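Local coordinates for polyhedrin (PDB 5A8U), which forms the bulk of the crystalline viral occlusion bodies (polyhedra) that protect cypovirus particles outside the host until insect larvae eat them, at residues A[30-35]-A[52-57]; A[44-49]-A[60-65]; A[68-73]-A[223-228]; A[110-115]-A[190-195]. All blocks are in the same frame, centred on the assembly; numbering follows the deposited sequence.

Interaction 1: residues A[30-35]-A[52-57]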
loop_
_atom_site.group_PDB
_atom_site.type_symbol
_atom_site.label_atom_id
_atom_site.label_comp_id
_atom_site.label_asym_id
_atom_site.label_seq_id
_atom_site.Cartn_x
_atom_site.Cartn_y
_atom_site.Cartn_z
ATOM N N ILE A 30 -9.491 7.455 -14.269
ATOM C CA ILE A 30 -9.038 6.350 -15.101
ATOM C C ILE A 30 -9.149 5.115 -14.215
ATOM O O ILE A 30 -8.926 5.200 -13.005
ATOM C CB ILE A 30 -7.570 6.545 -15.614
ATOM C CG1 ILE A 30 -6.604 6.868 -14.471
ATOM C CG2 ILE A 30 -7.501 7.648 -16.691
ATOM C CD1 ILE A 30 -5.108 6.774 -14.883
ATOM N N ASN A 31 -9.542 3.990 -14.806
ATOM C CA ASN A 31 -9.768 2.758 -14.052
ATOM C C ASN A 31 -8.894 1.648 -14.589
ATOM O O ASN A 31 -8.735 1.495 -15.794
ATOM C CB ASN A 31 -11.228 2.318 -14.135
ATOM C CG ASN A 31 -12.120 3.075 -13.184
ATOM O OD1 ASN A 31 -12.414 2.612 -12.088
ATOM N ND2 ASN A 31 -12.556 4.260 -13.602
ATOM N N VAL A 32 -8.329 0.875 -13.679
ATOM C CA VAL A 32 -7.611 -0.331 -14.036
ATOM C C VAL A 32 -8.249 -1.440 -13.226
ATOM O O VAL A 32 -8.400 -1.318 -12.011
ATOM C CB VAL A 32 -6.118 -0.210 -13.704
ATOM C CG1 VAL A 32 -5.399 -1.506 -14.039
ATOM C CG2 VAL A 32 -5.522 0.958 -14.508
ATOM N N THR A 33 -8.666 -2.503 -13.906
ATOM C CA THR A 33 -9.286 -3.632 -13.243
ATOM C C THR A 33 -8.506 -4.899 -13.589
ATOM O O THR A 33 -8.141 -5.145 -14.749
ATOM C CB THR A 33 -10.766 -3.780 -13.627
ATOM O OG1 THR A 33 -11.430 -2.532 -13.397
ATOM C CG2 THR A 33 -11.463 -4.863 -12.769
ATOM N N VAL A 34 -8.188 -5.662 -12.558
ATOM C CA VAL A 34 -7.640 -6.990 -12.761
ATOM C C VAL A 34 -8.716 -7.982 -12.378
ATOM O O VAL A 34 -9.250 -7.937 -11.265
ATOM C CB VAL A 34 -6.400 -7.225 -11.887
ATOM C CG1 VAL A 34 -6.081 -8.741 -11.747
ATOM C CG2 VAL A 34 -5.237 -6.446 -12.443
ATOM N N VAL A 35 -9.061 -8.855 -13.317
ATOM C CA VAL A 35 -10.057 -9.880 -13.045
ATOM C C VAL A 35 -9.398 -11.240 -13.100
ATOM O O VAL A 35 -8.915 -11.652 -14.149
ATOM C CB VAL A 35 -11.205 -9.860 -14.054
ATOM C CG1 VAL A 35 -12.269 -10.875 -13.644
ATOM C CG2 VAL A 35 -11.833 -8.484 -14.110
ATOM N N GLU A 52 -4.039 10.865 -12.724
ATOM C CA GLU A 52 -2.901 11.073 -13.623
ATOM C C GLU A 52 -2.115 9.793 -13.834
ATOM O O GLU A 52 -1.522 9.567 -14.891
ATOM C CB GLU A 52 -1.940 12.108 -13.007
ATOM C CG GLU A 52 -2.501 13.522 -12.904
ATOM C CD GLU A 52 -2.481 14.303 -14.204
ATOM O OE1 GLU A 52 -1.926 13.837 -15.231
ATOM O OE2 GLU A 52 -3.021 15.428 -14.187
ATOM N N VAL A 53 -2.070 8.976 -12.793
ATOM C CA VAL A 53 -1.282 7.768 -12.832
ATOM C C VAL A 53 -1.994 6.712 -12.002
ATOM O O VAL A 53 -2.603 6.992 -10.959
ATOM C CB VAL A 53 0.128 8.023 -12.290
ATOM C CG1 VAL A 53 0.068 8.428 -10.829
ATOM C CG2 VAL A 53 1.016 6.794 -12.471
ATOM N N ILE A 54 -1.959 5.495 -12.497
ATOM C CA ILE A 54 -2.502 4.401 -11.732
ATOM C C ILE A 54 -1.488 3.264 -11.776
ATOM O O ILE A 54 -1.111 2.801 -12.844
ATOM C CB ILE A 54 -3.873 4.015 -12.280
ATOM C CG1 ILE A 54 -4.568 3.031 -11.357
ATOM C CG2 ILE A 54 -3.747 3.428 -13.635
ATOM C CD1 ILE A 54 -6.025 2.890 -11.713
ATOM N N ALA A 55 -1.044 2.841 -10.597
ATOM C CA ALA A 55 0.056 1.904 -10.469
ATOM C C ALA A 55 -0.301 0.968 -9.334
ATOM O O ALA A 55 -0.992 1.356 -8.394
ATOM C CB ALA A 55 1.346 2.649 -10.138
ATOM N N GLY A 56 0.190 -0.262 -9.397
ATOM C CA GLY A 56 -0.164 -1.202 -8.358
ATOM C C GLY A 56 0.458 -2.551 -8.648
ATOM O O GLY A 56 1.209 -2.704 -9.618
ATOM N N SER A 57 0.147 -3.516 -7.792
ATOM C CA SER A 57 0.719 -4.840 -7.902
ATOM C C SER A 57 -0.140 -5.829 -7.126
ATOM O O SER A 57 -0.937 -5.438 -6.277
ATOM C CB SER A 57 2.162 -4.856 -7.358
ATOM O OG SER A 57 2.193 -4.779 -5.931
#
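Ile54 points its side chain toward strand 30-37, between Ile30 and Val32, alternate residues on one face of that strand, and meets Ile30 through CG2 and Val32 chiefly through CD1. Ile54 CG2 lies 3.8 Å from the terminal CD1 of Ile30; the two side chains run antiparallel alongside each other instead of meeting end to end. Toward Val32 it offers the longer branch: with CG1 anti to the backbone N (chi1 -170°) and the chain extended beyond it, Ile54 CD1 reaches the strand itself and stops 3.6 Å from Val32 N. The same methyl packs against the valine side chain, Ile54 CD1 also lying 3.7 Å from Val32 CB. Ile54 also touches Trp48 and Val194, and Val32 also touches Phe192, which keeps the surroundings apolar. The strands run nearly parallel, their axes 8.0 Å apart at an angle of 20°, and belong to different sheets. Such interdigitation of aliphatic side chains between two facing layers is the core packing of a beta sandwich.

Interaction 2: residues A[44-49]-A[60-65]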
loop_
_atom_site.group_PDB
_atom_site.type_symbol
_atom_site.label_atom_id
_atom_site.label_comp_id
_atom_site.label_asym_id
_atom_site.label_seq_id
_atom_site.Cartn_x
_atom_site.Cartn_y
_atom_site.Cartn_z
ATOM N N GLN A 44 -12.268 -13.060 -9.230
ATOM C CA GLN A 44 -11.850 -12.123 -8.196
ATOM C C GLN A 44 -11.454 -10.827 -8.862
ATOM O O GLN A 44 -10.635 -10.822 -9.783
ATOM C CB GLN A 44 -10.684 -12.674 -7.362
ATOM C CG GLN A 44 -10.347 -11.766 -6.168
ATOM C CD GLN A 44 -9.396 -12.417 -5.172
ATOM O OE1 GLN A 44 -9.404 -12.056 -3.990
ATOM N NE2 GLN A 44 -8.573 -13.370 -5.634
ATOM N N VAL A 45 -12.024 -9.732 -8.368
ATOM C CA VAL A 45 -11.887 -8.415 -8.975
ATOM C C VAL A 45 -11.070 -7.492 -8.086
ATOM O O VAL A 45 -11.295 -7.413 -6.878
ATOM C CB VAL A 45 -13.275 -7.775 -9.151
ATOM C CG1 VAL A 45 -13.170 -6.333 -9.725
ATOM C CG2 VAL A 45 -14.169 -8.689 -10.027
ATOM N N TYR A 46 -10.123 -6.797 -8.700
ATOM C CA TYR A 46 -9.445 -5.674 -8.070
ATOM C C TYR A 46 -9.558 -4.499 -9.017
ATOM O O TYR A 46 -9.196 -4.613 -10.186
ATOM C CB TYR A 46 -7.958 -5.989 -7.870
ATOM C CG TYR A 46 -7.684 -7.083 -6.861
ATOM C CD1 TYR A 46 -7.586 -6.787 -5.502
ATOM C CD2 TYR A 46 -7.537 -8.405 -7.266
ATOM C CE1 TYR A 46 -7.337 -7.800 -4.571
ATOM C CE2 TYR A 46 -7.290 -9.406 -6.356
ATOM C CZ TYR A 46 -7.207 -9.101 -5.013
ATOM O OH TYR A 46 -6.949 -10.098 -4.096
ATOM N N ASN A 47 -10.071 -3.378 -8.514
ATOM C CA ASN A 47 -10.285 -2.166 -9.298
ATOM C C ASN A 47 -9.592 -0.957 -8.657
ATOM O O ASN A 47 -9.915 -0.566 -7.541
ATOM C CB ASN A 47 -11.793 -1.924 -9.503
ATOM C CG ASN A 47 -12.107 -0.533 -10.050
ATOM O OD1 ASN A 47 -12.708 0.286 -9.363
ATOM N ND2 ASN A 47 -11.677 -0.259 -11.282
ATOM N N TRP A 48 -8.604 -0.416 -9.363
ATOM C CA TRP A 48 -7.897 0.807 -8.954
ATOM C C TRP A 48 -8.399 2.019 -9.755
ATOM O O TRP A 48 -8.732 1.895 -10.930
ATOM C CB TRP A 48 -6.401 0.664 -9.215
ATOM C CG TRP A 48 -5.649 -0.369 -8.424
ATOM C CD1 TRP A 48 -4.857 -0.150 -7.329
ATOM C CD2 TRP A 48 -5.534 -1.768 -8.726
ATOM N NE1 TRP A 48 -4.281 -1.333 -6.916
ATOM C CE2 TRP A 48 -4.690 -2.339 -7.753
ATOM C CE3 TRP A 48 -6.085 -2.594 -9.710
ATOM C CZ2 TRP A 48 -4.379 -3.702 -7.744
ATOM C CZ3 TRP A 48 -5.769 -3.946 -9.701
ATOM C CH2 TRP A 48 -4.926 -4.484 -8.727
ATOM N N GLN A 49 -8.432 3.196 -9.126
ATOM C CA GLN A 49 -8.805 4.419 -9.821
ATOM C C GLN A 49 -7.729 5.464 -9.569
ATOM O O GLN A 49 -6.998 5.385 -8.582
ATOM C CB GLN A 49 -10.129 4.971 -9.284
ATOM C CG GLN A 49 -11.297 4.025 -9.337
ATOM C CD GLN A 49 -12.546 4.638 -8.734
ATOM O OE1 GLN A 49 -13.011 5.698 -9.182
ATOM N NE2 GLN A 49 -13.089 3.986 -7.701
ATOM N N ARG A 60 1.377 -13.169 -4.519
ATOM C CA ARG A 60 0.614 -14.423 -4.570
ATOM C C ARG A 60 -0.511 -14.457 -3.540
ATOM O O ARG A 60 -1.579 -15.035 -3.796
ATOM C CB ARG A 60 1.508 -15.677 -4.434
ATOM C CG ARG A 60 2.161 -16.152 -5.747
ATOM C CD ARG A 60 1.186 -16.253 -6.963
ATOM N NE ARG A 60 0.334 -17.451 -6.993
ATOM C CZ ARG A 60 -0.441 -17.775 -8.033
ATOM N NH1 ARG A 60 -0.451 -17.000 -9.114
ATOM N NH2 ARG A 60 -1.192 -18.876 -8.015
ATOM N N GLN A 61 -0.310 -13.803 -2.402
ATOM C CA GLN A 61 -1.350 -13.796 -1.371
ATOM C C GLN A 61 -2.661 -13.190 -1.872
ATOM O O GLN A 61 -3.734 -13.590 -1.429
ATOM C CB GLN A 61 -0.883 -13.047 -0.120
ATOM C CG GLN A 61 0.052 -13.868 0.763
ATOM C CD GLN A 61 1.527 -13.689 0.437
ATOM O OE1 GLN A 61 1.872 -13.275 -0.668
ATOM N NE2 GLN A 61 2.404 -14.043 1.388
ATOM N N LEU A 62 -2.569 -12.233 -2.793
ATOM C CA LEU A 62 -3.770 -11.644 -3.393
ATOM C C LEU A 62 -4.146 -12.224 -4.766
ATOM O O LEU A 62 -5.276 -12.056 -5.212
ATOM C CB LEU A 62 -3.654 -10.114 -3.464
ATOM C CG LEU A 62 -3.646 -9.441 -2.079
ATOM C CD1 LEU A 62 -3.623 -7.920 -2.206
ATOM C CD2 LEU A 62 -4.850 -9.874 -1.256
ATOM N N MET A 63 -3.210 -12.899 -5.434
ATOM C CA MET A 63 -3.546 -13.540 -6.707
ATOM C C MET A 63 -4.427 -14.769 -6.489
ATOM O O MET A 63 -5.235 -15.121 -7.346
ATOM C CB MET A 63 -2.281 -13.960 -7.464
ATOM C CG MET A 63 -1.433 -12.795 -7.952
ATOM S SD MET A 63 -2.211 -11.871 -9.309
ATOM C CE MET A 63 -2.085 -13.086 -10.635
ATOM N N LYS A 64 -4.231 -15.439 -5.355
ATOM C CA LYS A 64 -5.006 -16.626 -5.015
ATOM C C LYS A 64 -6.381 -16.286 -4.435
ATOM O O LYS A 64 -6.654 -15.153 -4.036
ATOM C CB LYS A 64 -4.228 -17.527 -4.037
ATOM C CG LYS A 64 -4.152 -16.968 -2.629
ATOM C CD LYS A 64 -3.355 -17.895 -1.722
ATOM C CE LYS A 64 -3.490 -17.507 -0.273
ATOM N NZ LYS A 64 -4.749 -18.020 0.329
ATOM N N PHE A 65 -7.248 -17.282 -4.427
ATOM C CA PHE A 65 -8.525 -17.201 -3.731
ATOM C C PHE A 65 -8.668 -18.455 -2.858
ATOM O O PHE A 65 -8.225 -19.533 -3.264
ATOM C CB PHE A 65 -9.686 -17.121 -4.728
ATOM C CG PHE A 65 -11.020 -17.076 -4.062
ATOM C CD1 PHE A 65 -11.495 -15.878 -3.541
ATOM C CD2 PHE A 65 -11.771 -18.226 -3.905
ATOM C CE1 PHE A 65 -12.722 -15.825 -2.892
ATOM C CE2 PHE A 65 -13.005 -18.182 -3.256
ATOM C CZ PHE A 65 -13.479 -16.974 -2.757
#
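The short helix 60-63 is anchored to strand 43-50 through its C-terminal end, where two strand side chains, Tyr46 and Gln44, take hold of backbone carbonyls at and just beyond the last turn. Tyr46 OH donates to Leu62 O at 2.8 Å, arriving in the carbonyl plane on a lone pair. The phenol also lies roughly perpendicular to the leucine side chain, with Tyr46 OH 3.4 Å from Leu62 CB. Two residues back along the strand, Gln44 stretches out with CG anti to the backbone N (chi1 -173°) and an extended chain beyond, which carries its amide to Lys64, the first residue to leave the helical conformation. Gln44 NE2 donates to Lys64 O at 3.1 Å. The bond is nearly straight, at 166°, and lies in the amide plane, yet it comes to the carbonyl from above its plane. The Gln44 amide carbon sits at the edge of the Phe65 ring. The amide is also hydrogen-bonded to Tyr38 through NE2 and to Asn67 and Asn70 through OE1, which fixes its rotation. Strand 43-50 lies between strands 30-37 and 223-227 in its sheet, while Met63 of the helix reaches Leu36 and Leu58.

Interaction 3: residues A[68-73]-A[223-228]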
loop_
_atom_site.group_PDB
_atom_site.type_symbol
_atom_site.label_atom_id
_atom_site.label_comp_id
_atom_site.label_asym_id
_atom_site.label_seq_id
_atom_site.Cartn_x
_atom_site.Cartn_y
_atom_site.Cartn_z
ATOM N N TYR A 68 -6.799 -12.819 2.441
ATOM C CA TYR A 68 -7.153 -11.927 3.537
ATOM C C TYR A 68 -8.116 -10.821 3.114
ATOM O O TYR A 68 -8.864 -10.272 3.949
ATOM C CB TYR A 68 -5.899 -11.357 4.225
ATOM C CG TYR A 68 -5.026 -10.450 3.379
ATOM C CD1 TYR A 68 -5.325 -9.101 3.241
ATOM C CD2 TYR A 68 -3.881 -10.943 2.740
ATOM C CE1 TYR A 68 -4.533 -8.268 2.480
ATOM C CE2 TYR A 68 -3.069 -10.106 1.979
ATOM C CZ TYR A 68 -3.405 -8.771 1.855
ATOM O OH TYR A 68 -2.616 -7.920 1.110
ATOM N N MET A 69 -8.104 -10.498 1.822
ATOM C CA MET A 69 -8.966 -9.444 1.286
ATOM C C MET A 69 -10.367 -9.991 1.039
ATOM O O MET A 69 -11.361 -9.335 1.342
ATOM C CB MET A 69 -8.376 -8.902 -0.024
ATOM C CG MET A 69 -9.068 -7.646 -0.565
ATOM S SD MET A 69 -8.774 -6.186 0.471
ATOM C CE MET A 69 -6.995 -6.052 0.332
ATOM N N ASN A 70 -10.433 -11.189 0.472
ATOM C CA ASN A 70 -11.703 -11.827 0.144
ATOM C C ASN A 70 -11.732 -13.259 0.647
ATOM O O ASN A 70 -11.367 -14.182 -0.075
ATOM C CB ASN A 70 -11.901 -11.802 -1.365
ATOM C CG ASN A 70 -11.945 -10.394 -1.894
ATOM O OD1 ASN A 70 -12.771 -9.598 -1.445
ATOM N ND2 ASN A 70 -11.047 -10.064 -2.828
ATOM N N PRO A 71 -12.143 -13.445 1.908
ATOM C CA PRO A 71 -12.316 -14.794 2.465
ATOM C C PRO A 71 -13.434 -15.526 1.752
ATOM O O PRO A 71 -14.229 -14.901 1.044
ATOM C CB PRO A 71 -12.736 -14.521 3.916
ATOM C CG PRO A 71 -12.291 -13.097 4.198
ATOM C CD PRO A 71 -12.451 -12.387 2.886
ATOM N N ASP A 72 -13.501 -16.838 1.925
ATOM C CA ASP A 72 -14.597 -17.559 1.304
ATOM C C ASP A 72 -15.858 -17.389 2.163
ATOM O O ASP A 72 -15.860 -16.648 3.152
ATOM C CB ASP A 72 -14.247 -19.043 1.062
ATOM C CG ASP A 72 -14.154 -19.851 2.342
ATOM O OD1 ASP A 72 -14.536 -19.349 3.425
ATOM O OD2 ASP A 72 -13.716 -21.026 2.261
ATOM N N LYS A 73 -16.925 -18.068 1.761
ATOM C CA LYS A 73 -18.222 -17.919 2.408
ATOM C C LYS A 73 -18.168 -18.285 3.886
ATOM O O LYS A 73 -18.987 -17.819 4.681
ATOM C CB LYS A 73 -19.263 -18.773 1.685
ATOM C CG LYS A 73 -20.673 -18.647 2.244
ATOM C CD LYS A 73 -21.575 -17.866 1.303
ATOM C CE LYS A 73 -21.863 -18.646 0.029
ATOM N NZ LYS A 73 -22.755 -17.890 -0.899
ATOM N N PHE A 223 -11.089 -1.084 -4.918
ATOM C CA PHE A 223 -12.228 -1.963 -4.720
ATOM C C PHE A 223 -11.814 -3.408 -4.967
ATOM O O PHE A 223 -11.081 -3.709 -5.915
ATOM C CB PHE A 223 -13.362 -1.604 -5.674
ATOM C CG PHE A 223 -14.447 -2.641 -5.720
ATOM C CD1 PHE A 223 -15.473 -2.626 -4.786
ATOM C CD2 PHE A 223 -14.407 -3.669 -6.656
ATOM C CE1 PHE A 223 -16.463 -3.612 -4.808
ATOM C CE2 PHE A 223 -15.395 -4.644 -6.685
ATOM C CZ PHE A 223 -16.421 -4.612 -5.766
ATOM N N SER A 224 -12.293 -4.312 -4.122
ATOM C CA SER A 224 -12.065 -5.709 -4.407
ATOM C C SER A 224 -13.181 -6.579 -3.862
ATOM O O SER A 224 -13.679 -6.354 -2.756
ATOM C CB SER A 224 -10.732 -6.160 -3.804
ATOM O OG SER A 224 -10.490 -7.515 -4.147
ATOM N N THR A 225 -13.562 -7.581 -4.638
ATOM C CA THR A 225 -14.442 -8.629 -4.119
ATOM C C THR A 225 -14.261 -9.860 -4.980
ATOM O O THR A 225 -13.587 -9.808 -6.012
ATOM C CB THR A 225 -15.943 -8.217 -4.119
ATOM O OG1 THR A 225 -16.676 -9.141 -3.298
ATOM C CG2 THR A 225 -16.520 -8.230 -5.527
ATOM N N ALA A 226 -14.845 -10.970 -4.548
ATOM C CA ALA A 226 -14.923 -12.141 -5.408
ATOM C C ALA A 226 -16.387 -12.471 -5.625
ATOM O O ALA A 226 -17.198 -12.356 -4.701
ATOM C CB ALA A 226 -14.200 -13.323 -4.786
ATOM N N TYR A 227 -16.708 -12.868 -6.851
ATOM C CA TYR A 227 -18.067 -13.213 -7.245
ATOM C C TYR A 227 -18.132 -14.681 -7.650
ATOM O O TYR A 227 -17.175 -15.226 -8.207
ATOM C CB TYR A 227 -18.526 -12.353 -8.432
ATOM C CG TYR A 227 -18.982 -10.977 -8.033
ATOM C CD1 TYR A 227 -20.195 -10.809 -7.378
ATOM C CD2 TYR A 227 -18.210 -9.856 -8.294
ATOM C CE1 TYR A 227 -20.641 -9.552 -6.976
ATOM C CE2 TYR A 227 -18.649 -8.581 -7.906
ATOM C CZ TYR A 227 -19.865 -8.443 -7.243
ATOM O OH TYR A 227 -20.332 -7.207 -6.831
ATOM N N VAL A 228 -19.280 -15.304 -7.388
ATOM C CA VAL A 228 -19.488 -16.715 -7.709
ATOM C C VAL A 228 -19.274 -17.035 -9.203
ATOM O O VAL A 228 -18.756 -18.097 -9.554
ATOM C CB VAL A 228 -20.887 -17.194 -7.235
ATOM C CG1 VAL A 228 -21.991 -16.484 -8.015
ATOM C CG2 VAL A 228 -20.998 -18.719 -7.356
#
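The irregular segment 68-73 passes over strand 223-227 and comes nearest where the CA atoms of Asn70 and Thr225 are 6.0 Å apart. Asn70 carries most of the contact. Its CG sits beside the backbone N (chi1 -61°), which lowers the amide onto the strand with its nitrogen over Ser224 and its oxygen over Thr225. Asn70 ND2 donates to Ser224 OG at 2.9 Å; the bond is close to straight, at 163°, and the hydroxyl lies in the amide plane. At the other corner of the group, Asn70 OD1 rests 3.3 Å from Thr225 CA. Met69 adds an apolar flank, its CG 3.9 Å from Ser224 CB. Both polar groups have further partners, Gln44 OE1 for Asn70 ND2 and Val45 O for Ser224 OG, so a short polar chain links loop and sheet. Strand 223-227 is the outermost strand on this side of its sheet within the chain, paired with strand 43-50. Helix 230-241 packs against Phe223 and Tyr227, and Gln61 of the third subunit bonds to the carbonyls of Met69 and Ser224.

Interaction 4: residues A[110-115]-A[190-195]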
loop_
_atom_site.group_PDB
_atom_site.type_symbol
_atom_site.label_atom_id
_atom_site.label_comp_id
_atom_site.label_asym_id
_atom_site.label_seq_id
_atom_site.Cartn_x
_atom_site.Cartn_y
_atom_site.Cartn_z
ATOM N N MET A 110 -6.295 -14.290 -16.393
ATOM C CA MET A 110 -6.675 -12.962 -15.942
ATOM C C MET A 110 -7.124 -12.118 -17.133
ATOM O O MET A 110 -6.656 -12.303 -18.258
ATOM C CB MET A 110 -5.506 -12.297 -15.220
ATOM C CG MET A 110 -5.479 -10.784 -15.236
ATOM S SD MET A 110 -3.870 -10.213 -14.617
ATOM C CE MET A 110 -2.819 -11.190 -15.610
ATOM N N GLN A 111 -8.064 -11.221 -16.875
ATOM C CA GLN A 111 -8.374 -10.139 -17.801
ATOM C C GLN A 111 -7.869 -8.836 -17.163
ATOM O O GLN A 111 -8.172 -8.550 -16.008
ATOM C CB GLN A 111 -9.882 -10.059 -18.068
ATOM C CG GLN A 111 -10.199 -9.057 -19.160
ATOM C CD GLN A 111 -11.677 -8.918 -19.458
ATOM O OE1 GLN A 111 -12.076 -8.014 -20.196
ATOM N NE2 GLN A 111 -12.502 -9.810 -18.890
ATOM N N PHE A 112 -7.088 -8.070 -17.917
ATOM C CA PHE A 112 -6.542 -6.806 -17.446
ATOM C C PHE A 112 -7.247 -5.733 -18.274
ATOM O O PHE A 112 -7.111 -5.694 -19.501
ATOM C CB PHE A 112 -5.021 -6.802 -17.675
ATOM C CG PHE A 112 -4.324 -5.506 -17.278
ATOM C CD1 PHE A 112 -4.155 -5.180 -15.941
ATOM C CD2 PHE A 112 -3.791 -4.656 -18.244
ATOM C CE1 PHE A 112 -3.503 -4.002 -15.563
ATOM C CE2 PHE A 112 -3.122 -3.484 -17.871
ATOM C CZ PHE A 112 -2.974 -3.164 -16.538
ATOM N N ILE A 113 -8.052 -4.906 -17.616
ATOM C CA ILE A 113 -8.891 -3.943 -18.321
ATOM C C ILE A 113 -8.507 -2.527 -17.922
ATOM O O ILE A 113 -8.432 -2.213 -16.746
ATOM C CB ILE A 113 -10.378 -4.142 -17.990
ATOM C CG1 ILE A 113 -10.729 -5.632 -17.978
ATOM C CG2 ILE A 113 -11.246 -3.338 -18.952
ATOM C CD1 ILE A 113 -12.116 -5.928 -17.418
ATOM N N VAL A 114 -8.284 -1.666 -18.908
ATOM C CA VAL A 114 -7.904 -0.288 -18.623
ATOM C C VAL A 114 -8.921 0.622 -19.297
ATOM O O VAL A 114 -9.183 0.460 -20.477
ATOM C CB VAL A 114 -6.500 0.028 -19.182
ATOM C CG1 VAL A 114 -6.111 1.475 -18.862
ATOM C CG2 VAL A 114 -5.455 -0.944 -18.605
ATOM N N GLN A 115 -9.511 1.554 -18.551
ATOM C CA GLN A 115 -10.573 2.404 -19.098
ATOM C C GLN A 115 -10.398 3.891 -18.742
ATOM O O GLN A 115 -10.017 4.227 -17.624
ATOM C CB GLN A 115 -11.944 1.891 -18.622
ATOM C CG GLN A 115 -13.114 2.836 -18.928
ATOM C CD GLN A 115 -14.463 2.234 -18.565
ATOM O OE1 GLN A 115 -14.583 1.020 -18.368
ATOM N NE2 GLN A 115 -15.490 3.081 -18.483
ATOM N N ILE A 190 1.999 -9.830 -10.340
ATOM C CA ILE A 190 1.973 -8.759 -11.337
ATOM C C ILE A 190 2.235 -7.383 -10.762
ATOM O O ILE A 190 1.970 -7.130 -9.596
ATOM C CB ILE A 190 0.615 -8.670 -12.088
ATOM C CG1 ILE A 190 -0.511 -8.222 -11.148
ATOM C CG2 ILE A 190 0.301 -9.979 -12.839
ATOM C CD1 ILE A 190 -1.808 -7.973 -11.883
ATOM N N GLY A 191 2.758 -6.513 -11.617
ATOM C CA GLY A 191 2.806 -5.082 -11.374
ATOM C C GLY A 191 2.337 -4.376 -12.637
ATOM O O GLY A 191 2.489 -4.899 -13.739
ATOM N N PHE A 192 1.748 -3.198 -12.493
ATOM C CA PHE A 192 1.306 -2.441 -13.666
ATOM C C PHE A 192 1.450 -0.924 -13.462
ATOM O O PHE A 192 1.486 -0.428 -12.318
ATOM C CB PHE A 192 -0.157 -2.783 -14.009
ATOM C CG PHE A 192 -1.133 -2.353 -12.939
ATOM C CD1 PHE A 192 -1.610 -1.045 -12.905
ATOM C CD2 PHE A 192 -1.540 -3.242 -11.952
ATOM C CE1 PHE A 192 -2.483 -0.623 -11.895
ATOM C CE2 PHE A 192 -2.421 -2.820 -10.941
ATOM C CZ PHE A 192 -2.883 -1.513 -10.923
ATOM N N GLU A 193 1.540 -0.203 -14.579
ATOM C CA GLU A 193 1.497 1.271 -14.566
ATOM C C GLU A 193 0.634 1.735 -15.717
ATOM O O GLU A 193 0.797 1.271 -16.838
ATOM C CB GLU A 193 2.898 1.874 -14.724
ATOM C CG GLU A 193 3.913 1.335 -13.723
ATOM C CD GLU A 193 5.336 1.805 -13.993
ATOM O OE1 GLU A 193 5.594 2.354 -15.095
ATOM O OE2 GLU A 193 6.193 1.634 -13.100
ATOM N N VAL A 194 -0.287 2.640 -15.435
ATOM C CA VAL A 194 -1.175 3.189 -16.460
ATOM C C VAL A 194 -1.180 4.707 -16.296
ATOM O O VAL A 194 -1.173 5.224 -15.181
ATOM C CB VAL A 194 -2.591 2.627 -16.288
ATOM C CG1 VAL A 194 -3.657 3.439 -17.065
ATOM C CG2 VAL A 194 -2.625 1.142 -16.648
ATOM N N TYR A 195 -1.178 5.403 -17.421
ATOM C CA TYR A 195 -0.962 6.835 -17.447
ATOM C C TYR A 195 -2.039 7.607 -18.206
ATOM O O TYR A 195 -2.512 7.178 -19.249
ATOM C CB TYR A 195 0.401 7.127 -18.107
ATOM C CG TYR A 195 1.579 6.519 -17.377
ATOM C CD1 TYR A 195 2.001 5.227 -17.660
ATOM C CD2 TYR A 195 2.272 7.244 -16.411
ATOM C CE1 TYR A 195 3.078 4.664 -17.001
ATOM C CE2 TYR A 195 3.353 6.704 -15.754
ATOM C CZ TYR A 195 3.758 5.417 -16.051
ATOM O OH TYR A 195 4.826 4.859 -15.410
#
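With chi1 at 178°, Phe112 swings its ring away from its own backbone N and out toward strand 189-195, while Phe192, at 65°, holds its ring between its backbone N and carbonyl carbon. The outcome is an oblique aromatic pair, with ring centroids 5.8 Å apart and planes inclined at 56°. Contact is made by the far end of one ring and the root of the other: Phe112 CZ lies 3.8 Å from Phe192 CB, and Phe112 CE1 is 3.9 Å from Phe192 CG. The same CZ of Phe112 extends to Val194 CG2 at 4.3 Å. Strands 109-115 and 189-195 stem from two separate antiparallel sheets and face each other with axes 9.3 Å apart, and alternate residues of each point into the apolar interior they share, as in a beta sandwich. Farther along, Val114 and Val194 lie side by side, pointing opposite ways, with Val114 CG1 within 3.6 Å of Val194 CG1. At the other end Met110, bent at its last torsion, sets SD 4.1 Å from Ile190 CD1, and Phe127 touches both residues. Val32 adjoins Phe112, Phe192 and Val194, and Trp48 meets the Phe192 ring edge to face.

Overall arrangement
From the N terminus, strand 30-37 is followed by strand 43-50, strand 53-58 and helix 60-63, and here interactions 1 and 2 cross: segment 44-49 lies within the loop that 30-35 and 52-57 close, and its partner 60-65 lies beyond it. Interaction 3 opens next, at 68-73, and closes only at 223-228, some 150 residues later; interaction 4 falls wholly within that span. Interactions 1 and 4, with centres about 5 Å apart, join the larger sheet to the three-stranded one using neighbouring strands in each. Interactions 2 and 3, about 9 Å apart, instead fasten the helix and the loop after it to the larger sheet, at strands 43-50 and 223-227.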